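Local coordinates for fatty acid biosynthesis transcriptional regulator (Streptococcus pneumoniae, PDB 6JBX), which probably represses fatty acid synthesis genes as a dimeric DNA-binding transcription factor of the MarR family, at residues 28-33 with 114-118; 40-45 with 80-86; 47-51 with 63-67. All coordinates share one frame; numbering follows the deposited sequence.

Overall arrangement
Three contacts hold together one winged-helix subunit, interaction 1 beside the dimer interface and interaction 2 on the DNA. Interaction 1 joins helix 11-34 to helix 105-125, close to the second subunit; the Glu29 side chain lies about 4 Å from a bound tridecane. Interaction 2 ties the start of helix 43-54 to the end of helix 71-84 beside a DNA phosphate. Interaction 3 sets helix 43-54 against helix 60-67. Interactions 1 and 2 have centres 15 Å apart and touch where Glu30 OE2 meets Ile43 N at 2.9 Å, a probable hydrogen bond. Interactions 2 and 3 share helix 43-54, with centres 13 Å apart; Leu81 packs on Thr48 and Ile49 between them.

Interaction 1: residues 28-33 with 114-118; sequences IEEVNL and HKRFH
His114 meets Leu33 and, through water 1, the polar edge of helix 11-34. Leu33 CD2 lies 4.1 Å from His114 ND1. Water 1 sits in the plane of the imidazole, at its edge, and its bond to ND1 is weak. The water donates to Glu29 O at 3.1 Å and to Asn32 OD1 at 3.1 Å, linking the Glu29 carbonyl and the Asn32 amide oxygen to His114. One turn on, Phe117 makes the broadest contact with helix 11-34. Its CG is anti to the backbone N (chi1 -177°), which sends the ring toward that helix. The ring lies across Glu29 and Asn32, which both approach obliquely from one side. Glu29 CG approaches CE2 of Phe117 at 3.5 Å, and Asn32 OD1 approaches CD1 of Phe117 at 3.5 Å. The amide and ring planes are 36° apart. Water 1 stands over the same face of this ring, toward its rim. His118 comes last, its CE1 3.3 Å from Glu29 OE2. That oxygen is buried and has no hydrogen-bonding partner in the model. Phe117 also meets the ring of Phe147 of the second subunit, and Ile28 packs on Leu151 of that subunit. Segments 28-33 and 114-118 cross with their directions 136° apart. This places the contact where the DNA-binding part of a MarR-family subunit joins the helical dimerisation region.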
loop_
_atom_site.group_PDB
_atom_site.type_symbol
_atom_site.label_atom_id
_atom_site.label_comp_id
_atom_site.label_asym_id
_atom_site.label_seq_id
_atom_site.Cartn_x
_atom_site.Cartn_y
_atom_site.Cartn_z
ATOM N N ILE A 28 -8.360 3.210 -0.232
ATOM C CA ILE A 28 -9.206 3.757 0.803
ATOM C C ILE A 28 -8.704 5.149 1.204
ATOM O O ILE A 28 -9.506 6.055 1.399
ATOM C CB ILE A 28 -9.300 2.794 1.997
ATOM C CG1 ILE A 28 -10.135 1.580 1.592
ATOM C CG2 ILE A 28 -9.879 3.521 3.212
ATOM C CD1 ILE A 28 -10.184 0.476 2.603
ATOM N N GLU A 29 -7.411 5.354 1.273
ATOM C CA GLU A 29 -6.898 6.666 1.609
ATOM C C GLU A 29 -7.217 7.689 0.504
ATOM O O GLU A 29 -7.546 8.819 0.781
ATOM C CB GLU A 29 -5.388 6.623 1.795
ATOM C CG GLU A 29 -4.935 5.790 2.977
ATOM C CD GLU A 29 -3.452 5.965 3.292
ATOM O OE1 GLU A 29 -2.610 5.770 2.381
ATOM O OE2 GLU A 29 -3.154 6.340 4.425
ATOM N N GLU A 30 -7.060 7.289 -0.730
ATOM C CA GLU A 30 -7.375 8.145 -1.847
ATOM C C GLU A 30 -8.874 8.496 -1.825
ATOM O O GLU A 30 -9.203 9.627 -2.029
ATOM C CB GLU A 30 -6.943 7.495 -3.155
ATOM C CG GLU A 30 -7.440 8.248 -4.381
ATOM C CD GLU A 30 -6.419 8.843 -5.343
ATOM O OE1 GLU A 30 -6.864 9.504 -6.309
ATOM O OE2 GLU A 30 -5.177 8.637 -5.162
ATOM N N VAL A 31 -9.753 7.551 -1.538
ATOM C CA VAL A 31 -11.189 7.793 -1.502
ATOM C C VAL A 31 -11.509 8.794 -0.385
ATOM O O VAL A 31 -12.349 9.661 -0.554
ATOM C CB VAL A 31 -11.998 6.496 -1.290
ATOM C CG1 VAL A 31 -13.429 6.739 -0.785
ATOM C CG2 VAL A 31 -12.030 5.676 -2.548
ATOM N N ASN A 32 -10.867 8.655 0.741
ATOM C CA ASN A 32 -11.087 9.612 1.821
ATOM C C ASN A 32 -10.650 11.042 1.413
ATOM O O ASN A 32 -11.301 12.021 1.798
ATOM C CB ASN A 32 -10.336 9.179 3.071
ATOM C CG ASN A 32 -10.412 10.184 4.193
ATOM O OD1 ASN A 32 -9.427 10.861 4.509
ATOM N ND2 ASN A 32 -11.570 10.241 4.816
ATOM N N LEU A 33 -9.540 11.199 0.689
ATOM C CA LEU A 33 -9.096 12.538 0.233
ATOM C C LEU A 33 -10.080 13.097 -0.816
ATOM O O LEU A 33 -10.429 14.267 -0.728
ATOM C CB LEU A 33 -7.700 12.489 -0.387
ATOM C CG LEU A 33 -6.496 12.267 0.531
ATOM C CD1 LEU A 33 -5.296 11.985 -0.347
ATOM C CD2 LEU A 33 -6.215 13.466 1.421
ATOM N N HIS A 114 -4.991 15.154 6.254
ATOM C CA HIS A 114 -4.373 13.819 6.023
ATOM C C HIS A 114 -3.859 13.264 7.355
ATOM O O HIS A 114 -3.697 12.031 7.454
ATOM C CB HIS A 114 -3.263 13.916 4.968
ATOM C CG HIS A 114 -2.801 12.593 4.460
ATOM N ND1 HIS A 114 -3.681 11.591 4.098
ATOM C CD2 HIS A 114 -1.560 12.099 4.252
ATOM C CE1 HIS A 114 -3.004 10.539 3.688
ATOM N NE2 HIS A 114 -1.700 10.825 3.773
ATOM N N LYS A 115 -3.613 14.129 8.334
ATOM C CA LYS A 115 -3.126 13.688 9.638
ATOM C C LYS A 115 -4.291 13.171 10.473
ATOM O O LYS A 115 -4.080 12.296 11.284
ATOM C CB LYS A 115 -2.446 14.810 10.423
ATOM C CG LYS A 115 -0.985 15.036 10.074
ATOM C CD LYS A 115 -0.385 16.131 10.945
ATOM C CE LYS A 115 0.568 17.046 10.204
ATOM N NZ LYS A 115 0.959 18.220 11.026
ATOM N N ARG A 116 -5.469 13.761 10.325
ATOM C CA ARG A 116 -6.621 13.271 11.082
ATOM C C ARG A 116 -6.903 11.810 10.668
ATOM O O ARG A 116 -7.334 11.021 11.479
ATOM C CB ARG A 116 -7.881 14.117 10.870
ATOM C CG ARG A 116 -7.707 15.611 11.119
ATOM C CD ARG A 116 -9.025 16.392 11.049
ATOM N NE ARG A 116 -9.681 16.531 12.358
ATOM C CZ ARG A 116 -10.557 15.659 12.880
ATOM N NH1 ARG A 116 -10.846 14.530 12.246
ATOM N NH2 ARG A 116 -11.167 15.930 14.026
ATOM N N PHE A 117 -6.652 11.460 9.399
ATOM C CA PHE A 117 -6.865 10.126 8.903
ATOM C C PHE A 117 -5.884 9.159 9.575
ATOM O O PHE A 117 -6.293 8.127 10.095
ATOM C CB PHE A 117 -6.749 10.071 7.377
ATOM C CG PHE A 117 -7.053 8.693 6.838
ATOM C CD1 PHE A 117 -8.361 8.285 6.638
ATOM C CD2 PHE A 117 -6.034 7.784 6.628
ATOM C CE1 PHE A 117 -8.633 7.010 6.172
ATOM C CE2 PHE A 117 -6.306 6.510 6.168
ATOM C CZ PHE A 117 -7.604 6.120 5.950
ATOM N N HIS A 118 -4.610 9.489 9.544
ATOM C CA HIS A 118 -3.586 8.712 10.189
ATOM C C HIS A 118 -3.843 8.582 11.697
ATOM O O HIS A 118 -3.571 7.539 12.323
ATOM C CB HIS A 118 -2.206 9.324 9.931
ATOM C CG HIS A 118 -1.754 9.156 8.520
ATOM N ND1 HIS A 118 -1.903 7.959 7.833
ATOM C CD2 HIS A 118 -1.162 10.029 7.668
ATOM C CE1 HIS A 118 -1.449 8.108 6.608
ATOM N NE2 HIS A 118 -0.975 9.367 6.489
HETATM O O HOH W 1 -6.636 10.074 3.447
#

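Interaction 2: residues 40-45 with 80-86; sequences DISIKE and NLERKGY. With nucleotides of chain C.
Lys84 NZ donates to Asp40 O at 2.7 Å and forms a salt bridge with Glu45, reaching OE1 at 2.8 Å. The carbonyl bond is nearly linear at the oxygen, with a C=O...NZ angle of 166°. The carboxylate is met on the syn lone pair of OE1, and a weaker bond goes to OE2. A bend in the lysine chain at chi3 (-91°) carries the amine across the Glu45 side chain, while CD passes alongside Asp40 OD2. Asp40 has a second grip: Tyr86 OH donates to the syn lone pair of Asp40 OD1 at 2.6 Å.

Glu45 is held from its other side as well. Ser42 N donates to the anti lone pair of OE2 at 2.9 Å, and Glu45 N donates to Ser42 OG at 2.9 Å. This reciprocal pair is a capping box that closes the N-terminus of helix 43-54. The same Ser42 OG donates to OP1 of DG13 of chain C at 2.5 Å. The capping hydroxyl thus also holds a phosphate of the DNA, and the helix end would probably favour the phosphate charge.

Beneath the polar layer, Ile41 CD1 makes a CH-pi contact over one face of the Tyr86 ring, 27° off its normal. The same methyl meets Leu81 CD2 at 3.6 Å, and Leu81 CD2 also packs on Glu45 CB. Ile110 of helix 105-125 backs both Ile41 and Tyr86. Gly85 ends the turn in a Schellman motif, with positive phi, and leads the chain toward strand 87-91. These features belong to the winged helix-turn-helix, where the start of helix 43-54 meets the end of the recognition helix 71-84, just before the wing.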
loop_
_atom_site.group_PDB
_atom_site.type_symbol
_atom_site.label_atom_id
_atom_site.label_comp_id
_atom_site.label_asym_id
_atom_site.label_seq_id
_atom_site.Cartn_x
_atom_site.Cartn_y
_atom_site.Cartn_z
ATOM N N ASP A 40 -8.792 17.606 -5.517
ATOM C CA ASP A 40 -7.876 17.525 -6.661
ATOM C C ASP A 40 -6.477 17.030 -6.222
ATOM O O ASP A 40 -5.495 17.375 -6.877
ATOM C CB ASP A 40 -7.772 18.897 -7.342
ATOM C CG ASP A 40 -7.216 19.972 -6.422
ATOM O OD1 ASP A 40 -7.324 19.798 -5.184
ATOM O OD2 ASP A 40 -6.651 20.959 -6.945
ATOM N N ILE A 41 -6.392 16.191 -5.171
ATOM C CA ILE A 41 -5.125 15.707 -4.628
ATOM C C ILE A 41 -5.218 14.182 -4.474
ATOM O O ILE A 41 -6.076 13.667 -3.771
ATOM C CB ILE A 41 -4.791 16.387 -3.289
ATOM C CG1 ILE A 41 -4.403 17.855 -3.468
ATOM C CG2 ILE A 41 -3.691 15.633 -2.544
ATOM C CD1 ILE A 41 -3.158 18.059 -4.320
ATOM N N SER A 42 -4.353 13.494 -5.176
ATOM C CA SER A 42 -4.245 12.065 -5.117
ATOM C C SER A 42 -3.437 11.652 -3.882
ATOM O O SER A 42 -2.711 12.467 -3.275
ATOM C CB SER A 42 -3.522 11.562 -6.340
ATOM O OG SER A 42 -2.126 11.798 -6.129
ATOM N N ILE A 43 -3.481 10.360 -3.562
ATOM C CA ILE A 43 -2.725 9.895 -2.404
ATOM C C ILE A 43 -1.229 10.070 -2.670
ATOM O O ILE A 43 -0.497 10.415 -1.746
ATOM C CB ILE A 43 -3.097 8.452 -1.987
ATOM C CG1 ILE A 43 -2.405 8.065 -0.676
ATOM C CG2 ILE A 43 -2.797 7.416 -3.092
ATOM C CD1 ILE A 43 -2.879 8.820 0.549
ATOM N N LYS A 44 -0.761 9.911 -3.902
ATOM C CA LYS A 44 0.674 10.114 -4.183
ATOM C C LYS A 44 1.067 11.588 -4.056
ATOM O O LYS A 44 2.137 11.889 -3.501
ATOM C CB LYS A 44 1.058 9.607 -5.566
ATOM C CG LYS A 44 0.979 8.099 -5.700
ATOM C CD LYS A 44 1.790 7.448 -4.622
ATOM C CE LYS A 44 1.936 5.956 -4.773
ATOM N NZ LYS A 44 2.242 5.365 -3.446
ATOM N N GLU A 45 0.202 12.504 -4.476
ATOM C CA GLU A 45 0.503 13.920 -4.264
ATOM C C GLU A 45 0.467 14.216 -2.769
ATOM O O GLU A 45 1.258 15.026 -2.296
ATOM C CB GLU A 45 -0.477 14.876 -4.971
ATOM C CG GLU A 45 -0.373 14.842 -6.489
ATOM C CD GLU A 45 -1.526 15.540 -7.210
ATOM O OE1 GLU A 45 -1.236 16.426 -8.071
ATOM O OE2 GLU A 45 -2.720 15.207 -6.915
ATOM N N ASN A 80 2.630 20.143 -10.816
ATOM C CA ASN A 80 1.164 20.006 -10.605
ATOM C C ASN A 80 0.746 20.656 -9.274
ATOM O O ASN A 80 -0.309 21.286 -9.168
ATOM C CB ASN A 80 0.700 18.546 -10.684
ATOM C CG ASN A 80 0.903 17.944 -12.059
ATOM O OD1 ASN A 80 0.912 18.662 -13.063
ATOM N ND2 ASN A 80 1.120 16.634 -12.127
ATOM N N LEU A 81 1.531 20.472 -8.242
ATOM C CA LEU A 81 1.121 20.934 -6.905
ATOM C C LEU A 81 1.268 22.468 -6.856
ATOM O O LEU A 81 0.474 23.138 -6.261
ATOM C CB LEU A 81 1.990 20.263 -5.835
ATOM C CG LEU A 81 1.679 18.801 -5.483
ATOM C CD1 LEU A 81 2.754 18.209 -4.553
ATOM C CD2 LEU A 81 0.312 18.693 -4.818
ATOM N N GLU A 82 2.291 23.016 -7.500
ATOM C CA GLU A 82 2.444 24.488 -7.532
ATOM C C GLU A 82 1.291 25.067 -8.362
ATOM O O GLU A 82 0.649 25.936 -7.909
ATOM C CB GLU A 82 3.798 24.921 -8.106
ATOM C CG GLU A 82 4.086 26.419 -7.935
ATOM C CD GLU A 82 5.554 26.845 -8.000
ATOM O OE1 GLU A 82 6.325 26.245 -8.811
ATOM O OE2 GLU A 82 5.936 27.772 -7.224
ATOM N N ARG A 83 1.029 24.514 -9.543
ATOM C CA ARG A 83 -0.098 24.946 -10.373
ATOM C C ARG A 83 -1.401 24.919 -9.557
ATOM O O ARG A 83 -2.225 25.836 -9.700
ATOM C CB ARG A 83 -0.232 24.044 -11.608
ATOM C CG ARG A 83 -1.514 24.268 -12.413
ATOM C CD ARG A 83 -1.641 23.413 -13.672
ATOM N NE ARG A 83 -1.519 21.973 -13.418
ATOM C CZ ARG A 83 -2.510 21.189 -13.000
ATOM N NH1 ARG A 83 -3.712 21.701 -12.797
ATOM N NH2 ARG A 83 -2.302 19.903 -12.781
ATOM N N LYS A 84 -1.624 23.874 -8.738
ATOM C CA LYS A 84 -2.890 23.745 -8.051
ATOM C C LYS A 84 -2.897 24.560 -6.765
ATOM O O LYS A 84 -3.897 24.591 -6.127
ATOM C CB LYS A 84 -3.206 22.272 -7.794
ATOM C CG LYS A 84 -3.594 21.496 -9.043
ATOM C CD LYS A 84 -4.153 20.119 -8.801
ATOM C CE LYS A 84 -3.057 19.074 -8.813
ATOM N NZ LYS A 84 -3.598 17.699 -8.730
ATOM N N GLY A 85 -1.789 25.204 -6.382
ATOM C CA GLY A 85 -1.793 26.158 -5.275
ATOM C C GLY A 85 -1.466 25.559 -3.908
ATOM O O GLY A 85 -1.761 26.205 -2.875
ATOM N N TYR A 86 -0.799 24.402 -3.859
ATOM C CA TYR A 86 -0.496 23.725 -2.551
ATOM C C TYR A 86 0.937 23.952 -2.091
ATOM O O TYR A 86 1.220 23.835 -0.909
ATOM C CB TYR A 86 -0.784 22.235 -2.660
ATOM C CG TYR A 86 -2.254 21.941 -2.808
ATOM C CD1 TYR A 86 -3.091 21.886 -1.704
ATOM C CD2 TYR A 86 -2.820 21.706 -4.049
ATOM C CE1 TYR A 86 -4.445 21.608 -1.827
ATOM C CE2 TYR A 86 -4.169 21.395 -4.184
ATOM C CZ TYR A 86 -4.999 21.401 -3.072
ATOM O OH TYR A 86 -6.346 21.123 -3.180
ATOM P P DG C 13 -0.335 11.585 -9.535
ATOM O OP1 DG C 13 -0.924 11.208 -8.246
ATOM O OP2 DG C 13 0.417 12.878 -9.717
ATOM O "O5'" DG C 13 0.639 10.406 -9.947
ATOM C "C5'" DG C 13 0.256 9.040 -9.747
ATOM C "C4'" DG C 13 1.393 8.179 -10.229
ATOM O "O4'" DG C 13 1.455 8.329 -11.656
ATOM C "C3'" DG C 13 2.790 8.568 -9.704
ATOM O "O3'" DG C 13 3.354 7.406 -9.084
ATOM C "C2'" DG C 13 3.532 9.057 -10.935
ATOM C "C1'" DG C 13 2.797 8.323 -12.060
ATOM N N9 DG C 13 2.826 8.896 -13.396
ATOM C C8 DG C 13 2.549 10.194 -13.759
ATOM N N7 DG C 13 2.592 10.386 -15.049
ATOM C C5 DG C 13 2.857 9.127 -15.572
ATOM C C6 DG C 13 3.012 8.709 -16.908
ATOM O O6 DG C 13 2.952 9.389 -17.946
ATOM N N1 DG C 13 3.304 7.352 -16.987
ATOM C C2 DG C 13 3.403 6.499 -15.914
ATOM N N2 DG C 13 3.675 5.220 -16.193
ATOM N N3 DG C 13 3.244 6.875 -14.658
ATOM C C4 DG C 13 3.018 8.201 -14.560
HETATM O O HOH W 2 -6.384 23.131 -5.951
#

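Interaction 3: residues 47-51 with 63-67; sequences HTIDV and VSKEL
Val51 presses both of its methyl groups into helix 60-67 and forms the close-packed part of this contact. Its CG1 meets Val63 CG2 at 3.8 Å. Its CG2 meets Leu67 CD2 at 3.8 Å, so the forked valine faces two residues one turn apart. Leu67 spreads in the same way. With CG beside its own backbone N (chi1 -71°), it extends toward helix 43-54 and divides its methyls between neighbours. CD1 lies 3.5 Å from Thr48 OG1, the two side chains crossing at about a right angle. Thr48 CG2 faces Val63 CG1 at a longer 4.3 Å, and Thr48 goes on to touch Ser77, Leu78 and Leu81 of helix 71-84. Val63 is buried, with Leu101 of strand 99-103 and Val58 beside it.

The axes of segments 47-51 and 63-67 come within 10.4 Å, their directions 118° apart. Helix 60-67 is the first helix of the helix-turn-helix, and helix 71-84 is the recognition helix that follows. Helix 43-54 packs against both, as expected in a winged-helix domain of the MarR family.

The outer side is open to solvent. Glu66 is exposed, and only its aliphatic stem touches Val51: CG lies 3.6 Å from Val51 CG2, the two side chains passing in opposite directions. A bend at chi2 (64°) then turns the carboxylate away from the valine. At the other margin, His47 contributes little more than its CB, 4.1 Å from Leu67 CD2, while its imidazole is directed away from helix 60-67.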
loop_
_atom_site.group_PDB
_atom_site.type_symbol
_atom_site.label_atom_id
_atom_site.label_comp_id
_atom_site.label_asym_id
_atom_site.label_seq_id
_atom_site.Cartn_x
_atom_site.Cartn_y
_atom_site.Cartn_z
ATOM N N HIS A 47 1.504 12.373 -0.525
ATOM C CA HIS A 47 2.801 11.995 0.057
ATOM C C HIS A 47 3.827 13.124 -0.132
ATOM O O HIS A 47 4.588 13.392 0.769
ATOM C CB HIS A 47 3.339 10.679 -0.524
ATOM C CG HIS A 47 2.528 9.495 -0.127
ATOM N ND1 HIS A 47 2.491 8.359 -0.905
ATOM C CD2 HIS A 47 1.686 9.298 0.917
ATOM C CE1 HIS A 47 1.667 7.493 -0.345
ATOM N NE2 HIS A 47 1.152 8.053 0.775
ATOM N N THR A 48 3.864 13.735 -1.314
ATOM C CA THR A 48 4.756 14.861 -1.569
ATOM C C THR A 48 4.406 16.007 -0.624
ATOM O O THR A 48 5.287 16.549 0.035
ATOM C CB THR A 48 4.724 15.286 -3.034
ATOM O OG1 THR A 48 5.079 14.145 -3.804
ATOM C CG2 THR A 48 5.671 16.426 -3.337
ATOM N N ILE A 49 3.120 16.298 -0.457
ATOM C CA ILE A 49 2.724 17.377 0.437
ATOM C C ILE A 49 3.239 17.092 1.857
ATOM O O ILE A 49 3.680 18.009 2.578
ATOM C CB ILE A 49 1.205 17.610 0.399
ATOM C CG1 ILE A 49 0.783 18.215 -0.944
ATOM C CG2 ILE A 49 0.742 18.460 1.567
ATOM C CD1 ILE A 49 -0.689 18.477 -1.061
ATOM N N ASP A 50 3.156 15.840 2.254
ATOM C CA ASP A 50 3.494 15.370 3.608
ATOM C C ASP A 50 4.987 15.592 3.895
ATOM O O ASP A 50 5.345 16.141 4.923
ATOM C CB ASP A 50 3.144 13.880 3.722
ATOM C CG ASP A 50 3.212 13.342 5.129
ATOM O OD1 ASP A 50 2.679 14.022 6.038
ATOM O OD2 ASP A 50 3.829 12.261 5.301
ATOM N N VAL A 51 5.834 15.199 2.970
ATOM C CA VAL A 51 7.262 15.418 3.121
ATOM C C VAL A 51 7.529 16.923 3.313
ATOM O O VAL A 51 8.258 17.319 4.230
ATOM C CB VAL A 51 8.036 14.862 1.914
ATOM C CG1 VAL A 51 9.494 15.285 1.945
ATOM C CG2 VAL A 51 7.923 13.349 1.821
ATOM N N VAL A 63 13.248 15.284 -1.320
ATOM C CA VAL A 63 11.923 14.663 -1.492
ATOM C C VAL A 63 12.079 13.357 -2.287
ATOM O O VAL A 63 11.518 12.358 -1.933
ATOM C CB VAL A 63 10.931 15.620 -2.175
ATOM C CG1 VAL A 63 9.628 14.910 -2.548
ATOM C CG2 VAL A 63 10.653 16.839 -1.314
ATOM N N SER A 64 12.851 13.390 -3.349
ATOM C CA SER A 64 13.195 12.214 -4.111
ATOM C C SER A 64 13.715 11.064 -3.225
ATOM O O SER A 64 13.203 9.933 -3.262
ATOM C CB SER A 64 14.210 12.575 -5.122
ATOM O OG SER A 64 14.505 11.437 -5.895
ATOM N N LYS A 65 14.729 11.331 -2.417
ATOM C CA LYS A 65 15.296 10.293 -1.565
ATOM C C LYS A 65 14.235 9.800 -0.578
ATOM O O LYS A 65 14.124 8.607 -0.318
ATOM C CB LYS A 65 16.517 10.835 -0.812
ATOM C CG LYS A 65 17.726 11.140 -1.687
ATOM C CD LYS A 65 18.898 11.717 -0.920
ATOM C CE LYS A 65 20.009 12.210 -1.826
ATOM N NZ LYS A 65 20.376 13.610 -1.504
ATOM N N GLU A 66 13.469 10.724 -0.020
ATOM C CA GLU A 66 12.487 10.371 0.980
ATOM C C GLU A 66 11.359 9.524 0.357
ATOM O O GLU A 66 10.759 8.697 1.050
ATOM C CB GLU A 66 11.975 11.651 1.637
ATOM C CG GLU A 66 10.874 11.425 2.659
ATOM C CD GLU A 66 11.259 10.613 3.883
ATOM O OE1 GLU A 66 12.281 10.956 4.514
ATOM O OE2 GLU A 66 10.523 9.650 4.213
ATOM N N LEU A 67 11.050 9.719 -0.928
ATOM C CA LEU A 67 9.897 9.019 -1.553
ATOM C C LEU A 67 10.389 7.849 -2.411
ATOM O O LEU A 67 9.583 7.067 -2.865
ATOM C CB LEU A 67 9.086 9.986 -2.429
ATOM C CG LEU A 67 8.263 11.060 -1.711
ATOM C CD1 LEU A 67 7.423 11.832 -2.706
ATOM C CD2 LEU A 67 7.384 10.490 -0.614
#